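Local coordinates for protein putative transcriptional regulator (Clostridium difficile, PDB 3QI7) that is of unknown function but has a periplasmic-binding-protein-like fold and so probably binds a small ligand, perhaps a sugar, at residues Ala339-Glu342 with Gly348-Phe351. Residues are numbered along the deposited sequence; the frame is centred on the assembly and turned at random. Where two conformers were deposited one is given.
Sequences AFTE and GSEF
The hydroxyl of Thr341 meets the ring of Phe351 at its edge, near the ring plane, with OG1 3.6 Å from CE1 and 3.7 Å from CZ. This oxygen is hydrogen-bonded to the carbonyl of Leu337, one turn earlier in helix 334-345, an arrangement reached with OG1 beside the backbone N (chi1 -62°). The same rotation swings the methyl CG2 away from that N and over to Ser349, where Thr341 CB and CG2 each lie 3.8 Å from Ser349 OG. The hydroxyl is thus committed to Leu337 O and merely lies at the aromatic edge, while the carbon atoms pack on the serine. Nearer solvent, the side chain of Glu342 bends at chi2 (-81°) and brings OE2 within 3.5 Å of Gly348 CA, a van der Waals approach. A water lies between Glu342 OE2 and Ser349 O, but both of its bonds are weak. No direct hydrogen bond joins the two segments. On the buried side, Phe309 of helix 306-324 lies against Thr341, and Leu313 of that helix against Phe351. The chain leaves helix 334-345, turns before Gly348 and enters strand 349-353, which lies against the helix and pairs antiparallel with strand 361-370 in the mixed sheet of a periplasmic-binding-protein-like lobe.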
loop_
_atom_site.group_PDB
_atom_site.type_symbol
_atom_site.label_atom_id
_atom_site.label_comp_id
_atom_site.label_asym_id
_atom_site.label_seq_id
_atom_site.Cartn_x
_atom_site.Cartn_y
_atom_site.Cartn_z
ATOM N N ALA A 339 -12.494 -7.084 -11.403
ATOM C CA ALA A 339 -13.223 -8.345 -11.227
ATOM C C ALA A 339 -12.352 -9.383 -10.507
ATOM O O ALA A 339 -12.841 -10.104 -9.629
ATOM C CB ALA A 339 -13.743 -8.880 -12.597
ATOM N N PHE A 340 -11.072 -9.468 -10.892
ATOM C CA PHE A 340 -10.116 -10.410 -10.277
ATOM C C PHE A 340 -9.933 -10.077 -8.796
ATOM O O PHE A 340 -9.896 -10.987 -7.960
ATOM C CB PHE A 340 -8.790 -10.367 -11.016
ATOM C CG PHE A 340 -7.840 -11.501 -10.689
ATOM C CD1 PHE A 340 -8.090 -12.783 -11.125
ATOM C CD2 PHE A 340 -6.678 -11.264 -9.942
ATOM C CE1 PHE A 340 -7.201 -13.838 -10.827
ATOM C CE2 PHE A 340 -5.782 -12.322 -9.633
ATOM C CZ PHE A 340 -6.035 -13.583 -10.096
ATOM N N THR A 341 -9.919 -8.783 -8.453
ATOM C CA THR A 341 -9.856 -8.369 -7.051
ATOM C C THR A 341 -11.115 -8.804 -6.283
ATOM O O THR A 341 -11.008 -9.269 -5.168
ATOM C CB THR A 341 -9.604 -6.855 -6.942
ATOM O OG1 THR A 341 -8.336 -6.567 -7.545
ATOM C CG2 THR A 341 -9.609 -6.352 -5.483
ATOM N N GLU A 342 -12.297 -8.666 -6.870
ATOM C CA GLU A 342 -13.512 -9.198 -6.228
ATOM C C GLU A 342 -13.409 -10.700 -6.025
ATOM O O GLU A 342 -13.668 -11.225 -4.925
ATOM C CB GLU A 342 -14.751 -8.889 -7.048
ATOM C CG GLU A 342 -15.084 -7.428 -7.186
ATOM C CD GLU A 342 -15.803 -6.848 -6.005
ATOM O OE1 GLU A 342 -16.077 -7.594 -5.012
ATOM O OE2 GLU A 342 -16.095 -5.624 -6.101
ATOM N N GLY A 348 -13.962 -4.189 -3.235
ATOM C CA GLY A 348 -14.045 -3.301 -4.394
ATOM C C GLY A 348 -12.767 -2.506 -4.530
ATOM O O GLY A 348 -12.006 -2.276 -3.556
ATOM N N SER A 349 -12.530 -2.052 -5.747
ATOM C CA SER A 349 -11.319 -1.348 -6.079
ATOM C C SER A 349 -11.536 -0.540 -7.354
ATOM O O SER A 349 -12.484 -0.766 -8.067
ATOM C CB SER A 349 -10.186 -2.383 -6.342
ATOM O OG SER A 349 -10.463 -3.218 -7.471
ATOM N N GLU A 350 -10.634 0.381 -7.637
ATOM C CA GLU A 350 -10.630 1.051 -8.938
ATOM C C GLU A 350 -9.205 1.144 -9.444
ATOM O O GLU A 350 -8.307 1.627 -8.741
ATOM C CB GLU A 350 -11.266 2.452 -8.862
ATOM C CG GLU A 350 -11.437 3.170 -10.237
ATOM C CD GLU A 350 -11.871 4.639 -10.090
ATOM O OE1 GLU A 350 -12.532 4.964 -9.085
ATOM O OE2 GLU A 350 -11.547 5.477 -10.955
ATOM N N PHE A 351 -9.008 0.669 -10.684
ATOM C CA PHE A 351 -7.710 0.629 -11.342
ATOM C C PHE A 351 -7.681 1.622 -12.502
ATOM O O PHE A 351 -8.643 1.722 -13.270
ATOM C CB PHE A 351 -7.411 -0.782 -11.897
ATOM C CG PHE A 351 -7.030 -1.804 -10.846
ATOM C CD1 PHE A 351 -8.009 -2.400 -10.038
ATOM C CD2 PHE A 351 -5.728 -2.220 -10.698
ATOM C CE1 PHE A 351 -7.667 -3.347 -9.076
ATOM C CE2 PHE A 351 -5.385 -3.166 -9.724
ATOM C CZ PHE A 351 -6.351 -3.727 -8.929
HETATM O O HOH W 1 -14.752 -3.381 -8.116
#